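Local coordinates for putative sensory box/GGDEF family protein (Vibrio parahaemolyticus, PDB 3LID) that probably senses an extracellular signal through this PDC-fold domain and, in the full-length protein, is predicted to make cyclic di-GMP from GTP, at residues 69-82 against 93-106. Sequence-based numbering, arbitrary orientation.
Sequences WSSVARNQKLYKQI and VRIKYDFKTSIAGP
Tyr97 packs against Ala73 and Lys77 at the C-terminal end of helix 59-76, which covers one face of the antiparallel PDC (Cache) sheet near its outermost strand, 103-106. Two elements meet residues 93-106: the helix, whose 69-76 axis passes 7.2 Å from that of strand 103-106, and strand 79-86, the hairpin partner of strand 91-98. Tyr97 has CG anti to its own backbone nitrogen (chi1 169°), which turns the ring under the helix end. Its CB meets Ala73 CB at 3.7 Å and also touches Tyr79 O. Further out, CD2 lies 3.4 Å from Tyr79 O, CE2 reaches Lys77 O at the ring edge (3.2 Å), and CE1 approaches Arg74 CA. Ala73 O sits over the centre of one ring face while accepting the helical bond from Lys77 N. At the tip, OH rests on Lys77 CG and shares a water with Arg74 O and Lys77 NZ; Lys77, the first residue past the helix, has a positive phi (71°). In the hairpin Ile82 and Ile95 form an antiparallel hydrogen-bonded pair (Ile95 N to Ile82 O 2.8 Å, N-H...O 174°), and Tyr97 N donates a hydrogen bond to Lys80 O. On the helix-facing side, Ile95 CG1 packs 3.6 Å from Trp69 CB, and Val93 CG1 meets CZ3 of the Trp69 indole at 3.6 Å, obliquely to its plane. Ala104 CB approaches Ser70 O to 3.4 Å, while a second water joins Arg74 NH1 to Ala104 N.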
ATOM      1  N   TRP A  69      20.704   1.403   2.924  1.00 15.04           N
ATOM      2  CA  TRP A  69      19.324   1.317   2.441  1.00 15.40           C
ATOM      3  C   TRP A  69      18.980  -0.114   1.997  1.00 16.36           C
ATOM      4  O   TRP A  69      17.846  -0.520   2.165  1.00 16.09           O
ATOM      5  CB  TRP A  69      19.136   2.301   1.287  1.00 15.62           C
ATOM      6  CG  TRP A  69      18.978   3.675   1.774  1.00 13.46           C
ATOM      7  CD1 TRP A  69      19.098   4.145   3.069  1.00 16.55           C
ATOM      8  CD2 TRP A  69      18.714   4.835   0.963  1.00 14.34           C
ATOM      9  NE1 TRP A  69      18.865   5.504   3.096  1.00 14.82           N
ATOM     10  CE2 TRP A  69      18.585   5.925   1.828  1.00 15.08           C
ATOM     11  CE3 TRP A  69      18.493   5.010  -0.396  1.00 16.11           C
ATOM     12  CZ2 TRP A  69      18.324   7.234   1.365  1.00 16.59           C
ATOM     13  CZ3 TRP A  69      18.187   6.284  -0.880  1.00 14.39           C
ATOM     14  CH2 TRP A  69      18.123   7.381   0.014  1.00 15.42           C
ATOM     15  N   SER A  70      19.912  -0.847   1.389  1.00 15.80           N
ATOM     16  CA  SER A  70      19.650  -2.203   0.997  1.00 16.42           C
ATOM     17  C   SER A  70      19.353  -3.012   2.268  1.00 15.70           C
ATOM     18  O   SER A  70      18.443  -3.886   2.216  1.00 16.06           O
ATOM     19  CB  SER A  70      20.872  -2.778   0.281  1.00 18.98           C
ATOM     20  OG  SER A  70      21.066  -2.099  -0.971  1.00 19.18           O
ATOM     21  N   SER A  71      20.152  -2.815   3.327  1.00 16.91           N
ATOM     22  CA  SER A  71      19.886  -3.527   4.607  1.00 16.40           C
ATOM     23  C   SER A  71      18.530  -3.197   5.163  1.00 17.34           C
ATOM     24  O   SER A  71      17.826  -4.076   5.710  1.00 16.50           O
ATOM     25  CB  SER A  71      20.993  -3.184   5.634  1.00 19.32           C
ATOM     26  OG  SER A  71      22.254  -3.702   5.175  1.00 24.19           O
ATOM     27  N   VAL A  72      18.165  -1.916   5.113  1.00 15.95           N
ATOM     28  CA  VAL A  72      16.856  -1.499   5.662  1.00 15.04           C
ATOM     29  C   VAL A  72      15.742  -2.181   4.795  1.00 15.21           C
ATOM     30  O   VAL A  72      14.711  -2.631   5.364  1.00 15.56           O
ATOM     31  CB  VAL A  72      16.679   0.060   5.642  1.00 16.46           C
ATOM     32  CG1 VAL A  72      15.223   0.425   5.951  1.00 16.37           C
ATOM     33  CG2 VAL A  72      17.626   0.663   6.669  1.00 16.73           C
ATOM     34  N   ALA A  73      15.908  -2.190   3.464  1.00 14.20           N
ATOM     35  CA  ALA A  73      14.863  -2.789   2.636  1.00 14.14           C
ATOM     36  C   ALA A  73      14.712  -4.290   2.959  1.00 15.35           C
ATOM     37  O   ALA A  73      13.590  -4.792   2.945  1.00 14.94           O
ATOM     38  CB  ALA A  73      15.205  -2.640   1.104  1.00 15.29           C
ATOM     39  N   ARG A  74      15.828  -5.000   3.092  1.00 15.34           N
ATOM     40  CA  ARG A  74      15.749  -6.442   3.438  1.00 15.35           C
ATOM     41  C   ARG A  74      15.092  -6.664   4.820  1.00 16.08           C
ATOM     42  O   ARG A  74      14.363  -7.678   5.030  1.00 16.04           O
ATOM     43  CB  ARG A  74      17.139  -7.118   3.400  1.00 14.90           C
ATOM     44  CG  ARG A  74      17.729  -7.175   1.933  1.00 15.26           C
ATOM     45  CD  ARG A  74      18.996  -8.075   1.909  1.00 19.43           C
ATOM     46  NE  ARG A  74      20.065  -7.414   2.657  1.00 23.32           N
ATOM     47  CZ  ARG A  74      20.989  -6.634   2.092  1.00 21.30           C
ATOM     48  NH1 ARG A  74      21.036  -6.479   0.764  1.00 18.94           N
ATOM     49  NH2 ARG A  74      21.908  -6.075   2.863  1.00 22.25           N
ATOM     50  N   ASN A  75      15.364  -5.764   5.768  1.00 16.42           N
ATOM     51  CA  ASN A  75      14.817  -5.862   7.123  1.00 17.02           C
ATOM     52  C   ASN A  75      13.322  -5.509   7.183  1.00 18.42           C
ATOM     53  O   ASN A  75      12.525  -6.255   7.826  1.00 18.95           O
ATOM     54  CB  ASN A  75      15.574  -4.906   8.025  1.00 18.67           C
ATOM     55  CG  ASN A  75      15.023  -4.872   9.459  1.00 21.52           C
ATOM     56  OD1 ASN A  75      14.091  -4.167   9.779  1.00 23.42           O
ATOM     57  ND2 ASN A  75      15.685  -5.580  10.323  1.00 28.67           N
ATOM     58  N   GLN A  76      12.906  -4.486   6.428  1.00 15.57           N
ATOM     59  CA  GLN A  76      11.522  -4.000   6.517  1.00 15.75           C
ATOM     60  C   GLN A  76      10.542  -4.676   5.527  1.00 14.96           C
ATOM     61  O   GLN A  76       9.348  -4.699   5.818  1.00 15.83           O
ATOM     62  CB  GLN A  76      11.490  -2.467   6.326  1.00 15.85           C
ATOM     63  CG  GLN A  76      12.104  -1.749   7.510  1.00 18.33           C
ATOM     64  CD  GLN A  76      11.243  -1.938   8.763  1.00 18.12           C
ATOM     65  OE1 GLN A  76      11.653  -2.607   9.740  1.00 25.12           O
ATOM     66  NE2 GLN A  76      10.070  -1.464   8.709  1.00 16.77           N
ATOM     67  N   LYS A  77      11.043  -5.066   4.352  1.00 15.28           N
ATOM     68  CA  LYS A  77      10.365  -5.839   3.272  1.00 15.06           C
ATOM     69  C   LYS A  77       9.264  -5.050   2.509  1.00 14.40           C
ATOM     70  O   LYS A  77       8.988  -5.395   1.352  1.00 16.59           O
ATOM     71  CB  LYS A  77       9.771  -7.175   3.766  1.00 15.01           C
ATOM     72  CG  LYS A  77      10.876  -7.972   4.452  1.00 17.88           C
ATOM     73  CD  LYS A  77      10.244  -9.277   4.980  1.00 24.94           C
ATOM     74  CE  LYS A  77      11.168  -9.922   5.956  1.00 34.91           C
ATOM     75  NZ  LYS A  77      12.207 -10.600   5.223  1.00 43.26           N
ATOM     76  N   LEU A  78       8.669  -4.033   3.137  1.00 14.40           N
ATOM     77  CA  LEU A  78       7.529  -3.397   2.532  1.00 15.51           C
ATOM     78  C   LEU A  78       7.877  -2.234   1.587  1.00 16.23           C
ATOM     79  O   LEU A  78       6.961  -1.656   0.978  1.00 17.74           O
ATOM     80  CB  LEU A  78       6.520  -2.872   3.594  1.00 16.57           C
ATOM     81  CG  LEU A  78       7.120  -1.944   4.672  1.00 18.69           C
ATOM     82  CD1 LEU A  78       7.074  -0.589   4.123  1.00 27.19           C
ATOM     83  CD2 LEU A  78       6.236  -1.979   5.983  1.00 25.98           C
ATOM     84  N   TYR A  79       9.156  -1.923   1.486  1.00 15.86           N
ATOM     85  CA  TYR A  79       9.601  -0.894   0.479  1.00 16.22           C
ATOM     86  C   TYR A  79      10.100  -1.538  -0.792  1.00 16.08           C
ATOM     87  O   TYR A  79      11.023  -2.347  -0.741  1.00 18.93           O
ATOM     88  CB  TYR A  79      10.692   0.023   1.046  1.00 16.02           C
ATOM     89  CG  TYR A  79      10.270   0.677   2.315  1.00 15.36           C
ATOM     90  CD1 TYR A  79       9.367   1.726   2.299  1.00 15.05           C
ATOM     91  CD2 TYR A  79      10.733   0.196   3.575  1.00 15.73           C
ATOM     92  CE1 TYR A  79       8.940   2.338   3.474  1.00 15.37           C
ATOM     93  CE2 TYR A  79      10.315   0.821   4.748  1.00 16.94           C
ATOM     94  CZ  TYR A  79       9.378   1.837   4.691  1.00 17.65           C
ATOM     95  OH  TYR A  79       8.949   2.444   5.851  1.00 17.86           O
ATOM     96  N   LYS A  80       9.437  -1.236  -1.907  1.00 14.93           N
ATOM     97  CA  LYS A  80       9.846  -1.731  -3.200  1.00 16.96           C
ATOM     98  C   LYS A  80      11.040  -0.878  -3.754  1.00 15.14           C
ATOM     99  O   LYS A  80      11.890  -1.386  -4.453  1.00 16.21           O
ATOM    100  CB  LYS A  80       8.638  -1.699  -4.121  1.00 18.94           C
ATOM    101  CG  LYS A  80       8.971  -2.377  -5.440  1.00 27.93           C
ATOM    102  CD  LYS A  80       7.709  -2.981  -6.044  1.00 35.55           C
ATOM    103  CE  LYS A  80       8.035  -3.768  -7.282  1.00 43.50           C
ATOM    104  NZ  LYS A  80       8.459  -2.828  -8.360  1.00 44.85           N
ATOM    105  N   GLN A  81      11.108   0.373  -3.351  1.00 13.26           N
ATOM    106  CA  GLN A  81      12.251   1.215  -3.690  1.00 13.72           C
ATOM    107  C   GLN A  81      12.472   2.189  -2.602  1.00 12.81           C
ATOM    108  O   GLN A  81      11.550   2.560  -1.922  1.00 14.40           O
ATOM    109  CB  GLN A  81      11.919   2.118  -4.949  1.00 14.41           C
ATOM    110  CG  GLN A  81      11.604   1.285  -6.185  1.00 19.35           C
ATOM    111  CD  GLN A  81      11.342   2.212  -7.373  1.00 23.50           C
ATOM    112  OE1 GLN A  81      10.178   2.484  -7.764  1.00 23.30           O
ATOM    113  NE2 GLN A  81      12.423   2.753  -7.902  1.00 17.68           N
ATOM    114  N   ILE A  82      13.730   2.649  -2.467  1.00 12.81           N
ATOM    115  CA  ILE A  82      14.099   3.697  -1.547  1.00 13.04           C
ATOM    116  C   ILE A  82      15.053   4.571  -2.380  1.00 14.15           C
ATOM    117  O   ILE A  82      16.037   4.048  -2.921  1.00 14.30           O
ATOM    118  CB  ILE A  82      14.858   3.172  -0.329  1.00 14.53           C
ATOM    119  CG1 ILE A  82      13.901   2.200   0.439  1.00 13.06           C
ATOM    120  CG2 ILE A  82      15.291   4.380   0.605  1.00 13.32           C
ATOM    121  CD1 ILE A  82      14.656   1.531   1.628  1.00 15.57           C
ATOM    122  N   VAL A  93      20.034   8.313  -6.005  1.00 15.78           N
ATOM    123  CA  VAL A  93      20.314   7.082  -5.235  1.00 15.23           C
ATOM    124  C   VAL A  93      19.062   6.261  -5.382  1.00 14.79           C
ATOM    125  O   VAL A  93      17.958   6.787  -5.188  1.00 14.30           O
ATOM    126  CB  VAL A  93      20.532   7.304  -3.742  1.00 15.86           C
ATOM    127  CG1 VAL A  93      20.982   5.976  -3.123  1.00 16.60           C
ATOM    128  CG2 VAL A  93      21.693   8.347  -3.505  1.00 19.00           C
ATOM    129  N   ARG A  94      19.211   5.011  -5.818  1.00 13.15           N
ATOM    130  CA  ARG A  94      17.997   4.216  -6.029  1.00 14.59           C
ATOM    131  C   ARG A  94      18.259   2.759  -5.613  1.00 15.47           C
ATOM    132  O   ARG A  94      19.038   2.045  -6.276  1.00 16.05           O
ATOM    133  CB  ARG A  94      17.666   4.243  -7.530  1.00 13.70           C
ATOM    134  CG  ARG A  94      16.449   3.400  -7.896  1.00 14.92           C
ATOM    135  CD  ARG A  94      15.967   3.730  -9.315  1.00 18.06           C
ATOM    136  NE  ARG A  94      14.759   2.971  -9.600  1.00 15.88           N
ATOM    137  CZ  ARG A  94      14.506   2.317 -10.747  1.00 18.07           C
ATOM    138  NH1 ARG A  94      15.366   2.308 -11.788  1.00 20.94           N
ATOM    139  NH2 ARG A  94      13.347   1.631 -10.840  1.00 19.55           N
ATOM    140  N   ILE A  95      17.631   2.360  -4.510  1.00 14.14           N
ATOM    141  CA  ILE A  95      17.741   0.950  -4.075  1.00 16.15           C
ATOM    142  C   ILE A  95      16.417   0.353  -4.449  1.00 15.28           C
ATOM    143  O   ILE A  95      15.380   0.943  -4.193  1.00 14.87           O
ATOM    144  CB  ILE A  95      17.975   0.926  -2.543  1.00 17.36           C
ATOM    145  CG1 ILE A  95      19.424   1.414  -2.180  1.00 23.03           C
ATOM    146  CG2 ILE A  95      17.613  -0.425  -1.909  1.00 18.74           C
ATOM    147  CD1 ILE A  95      20.487   1.011  -2.991  1.00 26.78           C
ATOM    148  N   LYS A  96      16.485  -0.849  -5.007  1.00 14.63           N
ATOM    149  CA  LYS A  96      15.260  -1.611  -5.386  1.00 15.21           C
ATOM    150  C   LYS A  96      15.282  -2.888  -4.562  1.00 16.40           C
ATOM    151  O   LYS A  96      16.363  -3.444  -4.298  1.00 16.78           O
ATOM    152  CB  LYS A  96      15.225  -1.976  -6.888  1.00 16.36           C
ATOM    153  CG  LYS A  96      15.237  -0.681  -7.727  1.00 19.69           C
ATOM    154  CD  LYS A  96      15.328  -1.060  -9.145  1.00 24.50           C
ATOM    155  CE  LYS A  96      13.906  -1.648  -9.565  1.00 27.91           C
ATOM    156  NZ  LYS A  96      13.783  -1.814 -11.083  1.00 34.34           N
ATOM    157  N   TYR A  97      14.076  -3.362  -4.191  1.00 15.15           N
ATOM    158  CA  TYR A  97      13.998  -4.576  -3.363  1.00 15.79           C
ATOM    159  C   TYR A  97      12.915  -5.448  -3.960  1.00 14.96           C
ATOM    160  O   TYR A  97      11.817  -4.965  -4.403  1.00 17.36           O
ATOM    161  CB  TYR A  97      13.684  -4.191  -1.894  1.00 15.42           C
ATOM    162  CG  TYR A  97      13.320  -5.423  -1.061  1.00 15.01           C
ATOM    163  CD1 TYR A  97      14.328  -6.315  -0.660  1.00 17.55           C
ATOM    164  CD2 TYR A  97      12.001  -5.634  -0.693  1.00 14.84           C
ATOM    165  CE1 TYR A  97      14.021  -7.420   0.130  1.00 18.61           C
ATOM    166  CE2 TYR A  97      11.637  -6.752   0.104  1.00 15.02           C
ATOM    167  CZ  TYR A  97      12.666  -7.607   0.504  1.00 17.84           C
ATOM    168  OH  TYR A  97      12.297  -8.694   1.281  1.00 18.34           O
ATOM    169  N   ASP A  98      13.190  -6.759  -3.972  1.00 15.80           N
ATOM    170  CA  ASP A  98      12.245  -7.680  -4.559  1.00 15.37           C
ATOM    171  C   ASP A  98      11.818  -8.681  -3.459  1.00 17.63           C
ATOM    172  O   ASP A  98      12.656  -9.436  -2.995  1.00 17.44           O
ATOM    173  CB  ASP A  98      12.958  -8.544  -5.630  1.00 14.79           C
ATOM    174  CG  ASP A  98      12.015  -9.604  -6.236  1.00 16.06           C
ATOM    175  OD1 ASP A  98      11.032  -9.259  -6.913  1.00 17.27           O
ATOM    176  OD2 ASP A  98      12.325 -10.798  -6.100  1.00 18.79           O
ATOM    177  N   PHE A  99      10.562  -8.594  -3.015  1.00 18.01           N
ATOM    178  CA  PHE A  99      10.224  -9.393  -1.798  1.00 21.55           C
ATOM    179  C   PHE A  99      10.249 -10.869  -2.037  1.00 22.56           C
ATOM    180  O   PHE A  99      10.544 -11.629  -1.140  1.00 22.62           O
ATOM    181  CB  PHE A  99       8.927  -8.905  -1.126  1.00 20.91           C
ATOM    182  CG  PHE A  99       7.631  -9.263  -1.843  1.00 22.02           C
ATOM    183  CD1 PHE A  99       6.991 -10.516  -1.628  1.00 25.40           C
ATOM    184  CD2 PHE A  99       6.960  -8.319  -2.617  1.00 22.90           C
ATOM    185  CE1 PHE A  99       5.734 -10.819  -2.234  1.00 27.81           C
ATOM    186  CE2 PHE A  99       5.719  -8.610  -3.256  1.00 24.51           C
ATOM    187  CZ  PHE A  99       5.089  -9.884  -3.044  1.00 26.75           C
ATOM    188  N   LYS A 100       9.949 -11.294  -3.248  1.00 23.79           N
ATOM    189  CA  LYS A 100       9.984 -12.759  -3.483  1.00 25.69           C
ATOM    190  C   LYS A 100      11.318 -13.408  -3.279  1.00 26.03           C
ATOM    191  O   LYS A 100      11.391 -14.511  -2.739  1.00 27.54           O
ATOM    192  CB  LYS A 100       9.445 -13.102  -4.886  1.00 26.60           C
ATOM    193  CG  LYS A 100       7.993 -12.963  -4.970  1.00 33.53           C
ATOM    194  CD  LYS A 100       7.499 -13.706  -6.227  1.00 40.03           C
ATOM    195  CE  LYS A 100       8.606 -14.597  -6.904  1.00 40.77           C
ATOM    196  NZ  LYS A 100       9.087 -13.920  -8.194  1.00 36.04           N
ATOM    197  N   THR A 101      12.399 -12.769  -3.674  1.00 23.25           N
ATOM    198  CA  THR A 101      13.733 -13.305  -3.553  1.00 22.73           C
ATOM    199  C   THR A 101      14.448 -12.773  -2.341  1.00 23.69           C
ATOM    200  O   THR A 101      15.470 -13.326  -1.948  1.00 24.34           O
ATOM    201  CB  THR A 101      14.627 -12.988  -4.755  1.00 23.46           C
ATOM    202  OG1 THR A 101      14.723 -11.560  -4.912  1.00 20.45           O
ATOM    203  CG2 THR A 101      14.029 -13.586  -6.050  1.00 22.95           C
ATOM    204  N   SER A 102      13.950 -11.664  -1.822  1.00 22.82           N
ATOM    205  CA  SER A 102      14.619 -10.890  -0.734  1.00 24.77           C
ATOM    206  C   SER A 102      15.902 -10.153  -1.146  1.00 21.17           C
ATOM    207  O   SER A 102      16.743  -9.758  -0.291  1.00 19.31           O
ATOM    208  CB  SER A 102      14.867 -11.777   0.505  1.00 29.42           C
ATOM    209  OG  SER A 102      13.725 -12.642   0.901  1.00 40.45           O
ATOM    210  N   ILE A 103      16.074  -9.917  -2.449  1.00 18.23           N
ATOM    211  CA  ILE A 103      17.267  -9.239  -2.945  1.00 17.11           C
ATOM    212  C   ILE A 103      17.035  -7.729  -2.973  1.00 17.14           C
ATOM    213  O   ILE A 103      15.987  -7.310  -3.504  1.00 18.15           O
ATOM    214  CB  ILE A 103      17.616  -9.699  -4.364  1.00 18.21           C
ATOM    215  CG1 ILE A 103      18.130 -11.142  -4.257  1.00 22.32           C
ATOM    216  CG2 ILE A 103      18.706  -8.850  -4.937  1.00 17.65           C
ATOM    217  CD1 ILE A 103      18.049 -11.890  -5.533  1.00 27.40           C
ATOM    218  N   ALA A 104      17.955  -6.966  -2.370  1.00 17.44           N
ATOM    219  CA  ALA A 104      17.976  -5.494  -2.451  1.00 17.62           C
ATOM    220  C   ALA A 104      19.295  -5.068  -3.027  1.00 18.88           C
ATOM    221  O   ALA A 104      20.356  -5.635  -2.675  1.00 19.95           O
ATOM    222  CB  ALA A 104      17.864  -4.868  -1.029  1.00 16.48           C
ATOM    223  N   GLY A 105      19.326  -3.979  -3.798  1.00 17.67           N
ATOM    224  CA  GLY A 105      20.624  -3.428  -4.151  1.00 16.21           C
ATOM    225  C   GLY A 105      20.392  -2.209  -5.034  1.00 16.64           C
ATOM    226  O   GLY A 105      19.238  -1.930  -5.486  1.00 14.30           O
ATOM    227  N   PRO A 106      21.463  -1.490  -5.332  1.00 17.70           N
ATOM    228  CA  PRO A 106      21.294  -0.215  -6.053  1.00 17.92           C
ATOM    229  C   PRO A 106      21.136  -0.417  -7.539  1.00 18.20           C
ATOM    230  O   PRO A 106      21.653  -1.436  -8.094  1.00 18.70           O
ATOM    231  CB  PRO A 106      22.661   0.507  -5.774  1.00 17.68           C
ATOM    232  CG  PRO A 106      23.644  -0.633  -5.582  1.00 21.91           C
ATOM    233  CD  PRO A 106      22.802  -1.642  -4.743  1.00 18.85           C
TER
HETATM  234  O   HOH W   1      14.069  -9.604   3.109  1.00 22.10           O
HETATM  235  O   HOH W   2      20.251  -8.523  -1.158  1.00 22.74           O